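Local coordinates for EreC (Klebsiella pneumoniae, PDB 6XCQ), which probably inactivates macrolide antibiotics such as erythromycin by hydrolysing the ester bond of the macrolactone ring, a plasmid-borne means of resistance, at residues F343-F355 / V366-E380. The protein carries 1 engineered substitution. Sequence-based numbering, arbitrary orientation.
Sequences FTHLGSTVPEMQF and VVTTPADAIREDSME
V350 with T369 and E352 with V367 form the antiparallel hydrogen-bonded pairs, the V350 N to T369 O bond measuring 2.8 Å, and A371 N extends the ladder to S348 O at 2.8 Å. On the face carrying V350, E352, V367 and T369, the methyl CG2 of T369 lies 3.6 Å from E352 CB. The E352 chain then bends at chi2 (61°) and turns its carboxylate off the ladder: OE1 takes the backbone N of M353 on its anti lone pair and also Q409, while OE2 is hydrogen-bonded to S410 OG. On the other face P351 CB packs on V366 CG1 at 3.7 Å. Diagonally across the ladder T368 CG2 presses on T349 CB at 3.5 Å, tighter than usual carbon contact. The strands 349-354 and 365-370 form a two-stranded beta hairpin, separate from the eight-stranded mixed sheet to which strand 338-345 belongs; a short link at 346-348 joins the two. The A371 methyl lies 4.0 Å from V350 CG1 and at the edge of the H345 ring; H345 ND1 accepts from G347 N in the ring plane. After the loop from A371 to S378, the start of helix 379-387 comes up against T344 and L346. T344 OG1, anti to its own backbone N (chi1 -170°), donates to the anti lone pair of E380 OE2 over a short 2.6 Å. The same oxygen of the buried E380 also accepts from the backbone N of R407, so two donors grip it. The L346 and E380 side chains run past each other in opposite directions, CD2 of L346 nearing CB of E380, and R407, from strand 405-408, hydrogen-bonds the carbonyl oxygens of H345, G347 and D372.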
ATOM      1  N   PHE A 343       8.672  -4.362  -9.236  1.00 12.68           N
ATOM      2  CA  PHE A 343       8.134  -4.910 -10.482  1.00 12.92           C
ATOM      3  C   PHE A 343       8.244  -3.839 -11.553  1.00 14.34           C
ATOM      4  O   PHE A 343       7.781  -2.714 -11.340  1.00 14.72           O
ATOM      5  CB  PHE A 343       6.650  -5.296 -10.370  1.00 13.00           C
ATOM      6  CG  PHE A 343       6.364  -6.532  -9.587  1.00 11.78           C
ATOM      7  CD1 PHE A 343       7.213  -6.970  -8.575  1.00 17.56           C
ATOM      8  CD2 PHE A 343       5.187  -7.227  -9.814  1.00 19.47           C
ATOM      9  CE1 PHE A 343       6.905  -8.111  -7.821  1.00 17.06           C
ATOM     10  CE2 PHE A 343       4.878  -8.365  -9.070  1.00 21.76           C
ATOM     11  CZ  PHE A 343       5.743  -8.803  -8.078  1.00 21.38           C
ATOM     12  N   THR A 344       8.803  -4.181 -12.712  1.00 11.72           N
ATOM     13  CA  THR A 344       8.804  -3.241 -13.823  1.00 13.01           C
ATOM     14  C   THR A 344       8.453  -4.000 -15.108  1.00 11.71           C
ATOM     15  O   THR A 344       8.034  -5.157 -15.067  1.00 13.49           O
ATOM     16  CB  THR A 344      10.134  -2.481 -13.897  1.00 15.00           C
ATOM     17  OG1 THR A 344       9.998  -1.410 -14.844  1.00 11.82           O
ATOM     18  CG2 THR A 344      11.284  -3.406 -14.295  1.00 15.44           C
ATOM     19  N   HIS A 345       8.587  -3.337 -16.259  1.00 13.21           N
ATOM     20  CA  HIS A 345       8.077  -3.926 -17.495  1.00 15.93           C
ATOM     21  C   HIS A 345       8.777  -3.322 -18.698  1.00 16.71           C
ATOM     22  O   HIS A 345       9.369  -2.241 -18.626  1.00 16.87           O
ATOM     23  CB  HIS A 345       6.559  -3.712 -17.631  1.00 15.38           C
ATOM     24  CG  HIS A 345       6.196  -2.283 -17.873  1.00 16.72           C
ATOM     25  ND1 HIS A 345       6.073  -1.748 -19.141  1.00 12.96           N
ATOM     26  CD2 HIS A 345       5.972  -1.262 -17.008  1.00 11.19           C
ATOM     27  CE1 HIS A 345       5.771  -0.464 -19.046  1.00 14.49           C
ATOM     28  NE2 HIS A 345       5.708  -0.141 -17.761  1.00 16.15           N
ATOM     29  N   LEU A 346       8.652  -4.021 -19.829  1.00 19.66           N
ATOM     30  CA  LEU A 346       9.268  -3.620 -21.088  1.00 15.26           C
ATOM     31  C   LEU A 346       8.257  -3.104 -22.109  1.00 15.39           C
ATOM     32  O   LEU A 346       8.608  -2.939 -23.284  1.00 15.80           O
ATOM     33  CB  LEU A 346      10.058  -4.792 -21.691  1.00 15.26           C
ATOM     34  CG  LEU A 346      11.127  -5.444 -20.821  1.00 15.65           C
ATOM     35  CD1 LEU A 346      11.909  -6.471 -21.632  1.00 19.85           C
ATOM     36  CD2 LEU A 346      12.085  -4.401 -20.245  1.00 16.30           C
ATOM     37  N   GLY A 347       7.025  -2.820 -21.693  1.00 14.18           N
ATOM     38  CA  GLY A 347       6.014  -2.372 -22.632  1.00 14.98           C
ATOM     39  C   GLY A 347       6.247  -0.950 -23.105  1.00 17.03           C
ATOM     40  O   GLY A 347       6.935  -0.151 -22.471  1.00 17.63           O
ATOM     41  N   SER A 348       5.655  -0.622 -24.260  1.00 16.41           N
ATOM     42  CA  SER A 348       5.814   0.720 -24.803  1.00 17.96           C
ATOM     43  C   SER A 348       4.843   1.703 -24.173  1.00 17.19           C
ATOM     44  O   SER A 348       5.084   2.911 -24.219  1.00 20.17           O
ATOM     45  CB  SER A 348       5.626   0.717 -26.329  1.00 21.30           C
ATOM     46  OG  SER A 348       4.305   0.324 -26.658  1.00 29.75           O
ATOM     47  N   THR A 349       3.770   1.209 -23.568  1.00 14.78           N
ATOM     48  CA  THR A 349       2.779   2.042 -22.915  1.00 17.96           C
ATOM     49  C   THR A 349       2.539   1.527 -21.502  1.00 22.00           C
ATOM     50  O   THR A 349       2.925   0.410 -21.142  1.00 17.66           O
ATOM     51  CB  THR A 349       1.457   2.056 -23.694  1.00 22.53           C
ATOM     52  OG1 THR A 349       0.909   0.734 -23.705  1.00 22.66           O
ATOM     53  CG2 THR A 349       1.667   2.516 -25.147  1.00 17.31           C
ATOM     54  N   VAL A 350       1.864   2.349 -20.708  1.00 15.27           N
ATOM     55  CA  VAL A 350       1.565   2.017 -19.319  1.00 16.90           C
ATOM     56  C   VAL A 350       0.301   2.776 -18.931  1.00 18.12           C
ATOM     57  O   VAL A 350       0.066   3.883 -19.448  1.00 19.38           O
ATOM     58  CB  VAL A 350       2.770   2.357 -18.418  1.00 15.12           C
ATOM     59  CG1 VAL A 350       2.986   3.891 -18.307  1.00 16.11           C
ATOM     60  CG2 VAL A 350       2.652   1.726 -17.070  1.00 14.94           C
ATOM     61  N   PRO A 351      -0.570   2.213 -18.094  1.00 20.56           N
ATOM     62  CA  PRO A 351      -1.681   3.013 -17.565  1.00 20.32           C
ATOM     63  C   PRO A 351      -1.133   4.106 -16.670  1.00 18.82           C
ATOM     64  O   PRO A 351      -0.276   3.865 -15.816  1.00 25.95           O
ATOM     65  CB  PRO A 351      -2.522   2.001 -16.773  1.00 18.06           C
ATOM     66  CG  PRO A 351      -2.000   0.656 -17.139  1.00 21.61           C
ATOM     67  CD  PRO A 351      -0.587   0.837 -17.564  1.00 17.18           C
ATOM     68  N   GLU A 352      -1.614   5.313 -16.878  1.00 18.46           N
ATOM     69  CA  GLU A 352      -1.190   6.449 -16.086  1.00 18.81           C
ATOM     70  C   GLU A 352      -2.423   7.115 -15.495  1.00 22.33           C
ATOM     71  O   GLU A 352      -3.525   7.013 -16.044  1.00 19.61           O
ATOM     72  CB  GLU A 352      -0.383   7.436 -16.949  1.00 16.03           C
ATOM     73  CG  GLU A 352       0.116   8.700 -16.223  1.00 18.89           C
ATOM     74  CD  GLU A 352       1.054   8.396 -15.067  1.00 28.64           C
ATOM     75  OE1 GLU A 352       0.551   7.967 -14.001  1.00 20.28           O
ATOM     76  OE2 GLU A 352       2.289   8.593 -15.226  1.00 18.65           O
ATOM     77  N   MET A 353      -2.240   7.780 -14.362  1.00 18.75           N
ATOM     78  CA  MET A 353      -3.306   8.571 -13.775  1.00 22.00           C
ATOM     79  C   MET A 353      -3.288   9.972 -14.366  1.00 26.70           C
ATOM     80  O   MET A 353      -2.247  10.634 -14.387  1.00 32.75           O
ATOM     81  CB  MET A 353      -3.162   8.606 -12.254  1.00 21.04           C
ATOM     82  CG  MET A 353      -3.474   7.244 -11.631  1.00 23.22           C
ATOM     83  SD  MET A 353      -3.060   7.141  -9.883  1.00 35.12           S
ATOM     84  CE  MET A 353      -1.288   6.960 -10.009  1.00 29.05           C
ATOM     85  N   GLN A 354      -4.433  10.410 -14.867  1.00 25.33           N
ATOM     86  CA  GLN A 354      -4.566  11.725 -15.476  1.00 25.71           C
ATOM     87  C   GLN A 354      -5.269  12.661 -14.499  1.00 27.98           C
ATOM     88  O   GLN A 354      -6.444  12.453 -14.174  1.00 28.11           O
ATOM     89  CB  GLN A 354      -5.329  11.626 -16.791  1.00 21.15           C
ATOM     90  CG  GLN A 354      -5.423  12.959 -17.509  1.00 47.44           C
ATOM     91  CD  GLN A 354      -6.161  12.848 -18.813  1.00 48.01           C
ATOM     92  OE1 GLN A 354      -5.574  13.015 -19.879  1.00 45.87           O
ATOM     93  NE2 GLN A 354      -7.458  12.547 -18.740  1.00 55.11           N
ATOM     94  N   PHE A 355      -4.558  13.689 -14.036  0.65 32.48           N
ATOM     95  CA  PHE A 355      -5.097  14.665 -13.092  0.65 36.51           C
ATOM     96  C   PHE A 355      -4.782  16.061 -13.620  0.65 40.75           C
ATOM     97  O   PHE A 355      -3.629  16.335 -13.996  0.65 45.86           O
ATOM     98  CB  PHE A 355      -4.509  14.477 -11.677  0.65 30.47           C
ATOM     99  CG  PHE A 355      -4.829  15.606 -10.724  0.65 37.07           C
ATOM    100  CD1 PHE A 355      -6.025  15.619 -10.017  0.65 38.55           C
ATOM    101  CD2 PHE A 355      -3.934  16.651 -10.532  0.65 36.98           C
ATOM    102  CE1 PHE A 355      -6.329  16.662  -9.143  0.65 33.46           C
ATOM    103  CE2 PHE A 355      -4.230  17.693  -9.657  0.65 42.23           C
ATOM    104  CZ  PHE A 355      -5.430  17.694  -8.960  0.65 37.57           C
ATOM    105  N   VAL A 366      -7.670   6.916 -15.703  1.00 17.17           N
ATOM    106  CA  VAL A 366      -6.576   6.006 -16.002  1.00 17.41           C
ATOM    107  C   VAL A 366      -6.555   5.858 -17.507  1.00 22.72           C
ATOM    108  O   VAL A 366      -7.505   5.319 -18.088  1.00 24.69           O
ATOM    109  CB  VAL A 366      -6.755   4.641 -15.326  1.00 23.88           C
ATOM    110  CG1 VAL A 366      -5.666   3.681 -15.788  1.00 23.59           C
ATOM    111  CG2 VAL A 366      -6.766   4.806 -13.810  1.00 22.88           C
ATOM    112  N   VAL A 367      -5.485   6.341 -18.141  1.00 19.31           N
ATOM    113  CA  VAL A 367      -5.370   6.369 -19.589  1.00 18.86           C
ATOM    114  C   VAL A 367      -4.049   5.732 -19.994  1.00 24.72           C
ATOM    115  O   VAL A 367      -3.032   5.887 -19.309  1.00 30.00           O
ATOM    116  CB  VAL A 367      -5.478   7.804 -20.149  1.00 24.43           C
ATOM    117  CG1 VAL A 367      -6.813   8.410 -19.791  1.00 22.13           C
ATOM    118  CG2 VAL A 367      -4.356   8.677 -19.616  1.00 24.55           C
ATOM    119  N   THR A 368      -4.066   5.010 -21.107  1.00 21.71           N
ATOM    120  CA  THR A 368      -2.841   4.427 -21.637  1.00 21.99           C
ATOM    121  C   THR A 368      -1.964   5.525 -22.235  1.00 22.64           C
ATOM    122  O   THR A 368      -2.418   6.311 -23.069  1.00 21.91           O
ATOM    123  CB  THR A 368      -3.191   3.368 -22.678  1.00 24.51           C
ATOM    124  OG1 THR A 368      -3.957   2.325 -22.054  1.00 29.31           O
ATOM    125  CG2 THR A 368      -1.939   2.770 -23.266  1.00 27.06           C
ATOM    126  N   THR A 369      -0.713   5.583 -21.800  0.53 15.50           N
ATOM    127  CA  THR A 369       0.209   6.618 -22.227  0.53 21.58           C
ATOM    128  C   THR A 369       1.576   5.989 -22.450  0.53 21.46           C
ATOM    129  O   THR A 369       1.876   4.935 -21.875  0.53 19.27           O
ATOM    130  CB  THR A 369       0.288   7.757 -21.193  0.53 25.32           C
ATOM    131  OG1 THR A 369       0.666   8.977 -21.847  0.53 24.27           O
ATOM    132  CG2 THR A 369       1.286   7.447 -20.103  0.53 20.52           C
ATOM    133  N   PRO A 370       2.409   6.586 -23.308  1.00 24.34           N
ATOM    134  CA  PRO A 370       3.740   6.011 -23.573  1.00 16.55           C
ATOM    135  C   PRO A 370       4.580   5.933 -22.306  1.00 19.77           C
ATOM    136  O   PRO A 370       4.648   6.883 -21.529  1.00 20.88           O
ATOM    137  CB  PRO A 370       4.362   6.985 -24.587  1.00 19.17           C
ATOM    138  CG  PRO A 370       3.203   7.592 -25.275  1.00 23.24           C
ATOM    139  CD  PRO A 370       2.128   7.715 -24.215  1.00 29.88           C
ATOM    140  N   ALA A 371       5.237   4.793 -22.106  1.00 11.76           N
ATOM    141  CA  ALA A 371       6.095   4.674 -20.937  1.00 20.21           C
ATOM    142  C   ALA A 371       7.447   5.326 -21.218  1.00 20.79           C
ATOM    143  O   ALA A 371       7.803   5.600 -22.369  1.00 17.56           O
ATOM    144  CB  ALA A 371       6.274   3.205 -20.531  1.00 16.31           C
ATOM    145  N   ASP A 372       8.194   5.594 -20.146  1.00 13.89           N
ATOM    146  CA  ASP A 372       9.490   6.257 -20.277  1.00 15.40           C
ATOM    147  C   ASP A 372      10.442   5.432 -21.137  1.00 20.21           C
ATOM    148  O   ASP A 372      10.472   4.199 -21.048  1.00 16.40           O
ATOM    149  CB  ASP A 372      10.110   6.483 -18.892  1.00 16.85           C
ATOM    150  CG  ASP A 372      11.219   7.521 -18.911  1.00 25.82           C
ATOM    151  OD1 ASP A 372      11.171   8.414 -19.783  1.00 24.95           O
ATOM    152  OD2 ASP A 372      12.138   7.442 -18.061  1.00 19.54           O
ATOM    153  N   ALA A 373      11.231   6.127 -21.967  1.00 17.49           N
ATOM    154  CA  ALA A 373      12.210   5.463 -22.823  1.00 20.80           C
ATOM    155  C   ALA A 373      13.193   4.626 -22.013  1.00 16.92           C
ATOM    156  O   ALA A 373      13.661   5.033 -20.949  1.00 16.19           O
ATOM    157  CB  ALA A 373      12.988   6.495 -23.643  1.00 20.67           C
ATOM    158  N   ILE A 374      13.545   3.465 -22.545  1.00 16.92           N
ATOM    159  CA  ILE A 374      14.519   2.594 -21.897  1.00 18.87           C
ATOM    160  C   ILE A 374      15.916   3.059 -22.307  1.00 26.46           C
ATOM    161  O   ILE A 374      16.231   3.114 -23.493  1.00 15.44           O
ATOM    162  CB  ILE A 374      14.273   1.130 -22.290  1.00 20.29           C
ATOM    163  CG1 ILE A 374      12.903   0.688 -21.755  1.00 18.05           C
ATOM    164  CG2 ILE A 374      15.418   0.212 -21.828  1.00 16.60           C
ATOM    165  CD1 ILE A 374      12.341  -0.576 -22.448  1.00 18.97           C
ATOM    166  N   ARG A 375      16.749   3.411 -21.333  1.00 20.10           N
ATOM    167  CA  ARG A 375      18.077   3.938 -21.613  1.00 19.56           C
ATOM    168  C   ARG A 375      19.147   2.969 -21.125  1.00 18.95           C
ATOM    169  O   ARG A 375      18.860   1.962 -20.460  1.00 14.65           O
ATOM    170  CB  ARG A 375      18.254   5.322 -20.981  1.00 25.25           C
ATOM    171  CG  ARG A 375      17.271   6.317 -21.540  1.00 29.22           C
ATOM    172  CD  ARG A 375      17.334   7.644 -20.842  1.00 28.66           C
ATOM    173  NE  ARG A 375      16.150   8.443 -21.144  1.00 36.08           N
ATOM    174  CZ  ARG A 375      15.017   8.379 -20.447  1.00 44.14           C
ATOM    175  NH1 ARG A 375      14.915   7.551 -19.405  1.00 31.76           N
ATOM    176  NH2 ARG A 375      13.984   9.137 -20.791  1.00 36.58           N
ATOM    177  N   GLU A 376      20.403   3.286 -21.475  1.00 19.07           N
ATOM    178  CA  GLU A 376      21.487   2.340 -21.234  1.00 16.95           C
ATOM    179  C   GLU A 376      21.740   2.151 -19.749  1.00 17.76           C
ATOM    180  O   GLU A 376      22.151   1.062 -19.326  1.00 19.94           O
ATOM    181  CB  GLU A 376      22.779   2.780 -21.945  1.00 13.30           C
ATOM    182  CG  GLU A 376      23.943   1.780 -21.773  1.00 16.79           C
ATOM    183  CD  GLU A 376      25.238   2.187 -22.504  1.00 22.58           C
ATOM    184  OE1 GLU A 376      25.227   3.184 -23.247  1.00 17.98           O
ATOM    185  OE2 GLU A 376      26.264   1.490 -22.342  1.00 19.39           O
ATOM    186  N   ASP A 377      21.504   3.179 -18.937  1.00 19.96           N
ATOM    187  CA  ASP A 377      21.621   3.030 -17.487  1.00 23.15           C
ATOM    188  C   ASP A 377      20.265   2.784 -16.836  1.00 26.55           C
ATOM    189  O   ASP A 377      20.003   3.249 -15.724  1.00 20.58           O
ATOM    190  CB  ASP A 377      22.306   4.245 -16.872  1.00 21.20           C
ATOM    191  CG  ASP A 377      21.613   5.549 -17.205  1.00 25.11           C
ATOM    192  OD1 ASP A 377      20.490   5.539 -17.764  1.00 28.02           O
ATOM    193  OD2 ASP A 377      22.206   6.600 -16.899  1.00 26.27           O
ATOM    194  N   SER A 378      19.373   2.064 -17.509  1.00 18.03           N
ATOM    195  CA  SER A 378      18.096   1.709 -16.910  1.00 20.46           C
ATOM    196  C   SER A 378      18.089   0.247 -16.467  1.00 15.86           C
ATOM    197  O   SER A 378      18.827  -0.594 -16.992  1.00 18.39           O
ATOM    198  CB  SER A 378      16.953   1.994 -17.882  1.00 17.14           C
ATOM    199  OG  SER A 378      16.867   1.011 -18.887  1.00 22.96           O
ATOM    200  N   MET A 379      17.284  -0.045 -15.446  1.00 18.13           N
ATOM    201  CA  MET A 379      17.111  -1.439 -15.044  1.00 17.02           C
ATOM    202  C   MET A 379      16.484  -2.248 -16.177  1.00 14.97           C
ATOM    203  O   MET A 379      16.794  -3.430 -16.358  1.00 13.73           O
ATOM    204  CB  MET A 379      16.254  -1.522 -13.783  1.00 14.82           C
ATOM    205  CG  MET A 379      15.967  -2.952 -13.314  1.00 21.97           C
ATOM    206  SD  MET A 379      17.434  -3.952 -12.927  1.00 29.10           S
ATOM    207  CE  MET A 379      18.219  -2.939 -11.720  1.00 19.18           C
ATOM    208  N   GLU A 380      15.594  -1.618 -16.942  1.00 12.74           N
ATOM    209  CA  GLU A 380      14.971  -2.288 -18.079  1.00 16.21           C
ATOM    210  C   GLU A 380      16.008  -2.753 -19.092  1.00 21.12           C
ATOM    211  O   GLU A 380      15.883  -3.841 -19.665  1.00 15.21           O
ATOM    212  CB  GLU A 380      13.955  -1.346 -18.737  1.00 14.55           C
ATOM    213  CG  GLU A 380      12.704  -1.087 -17.857  1.00 19.03           C
ATOM    214  CD  GLU A 380      12.944  -0.133 -16.686  1.00 22.81           C
ATOM    215  OE1 GLU A 380      13.903   0.671 -16.744  1.00 17.84           O
ATOM    216  OE2 GLU A 380      12.152  -0.179 -15.707  1.00 16.20           O
TER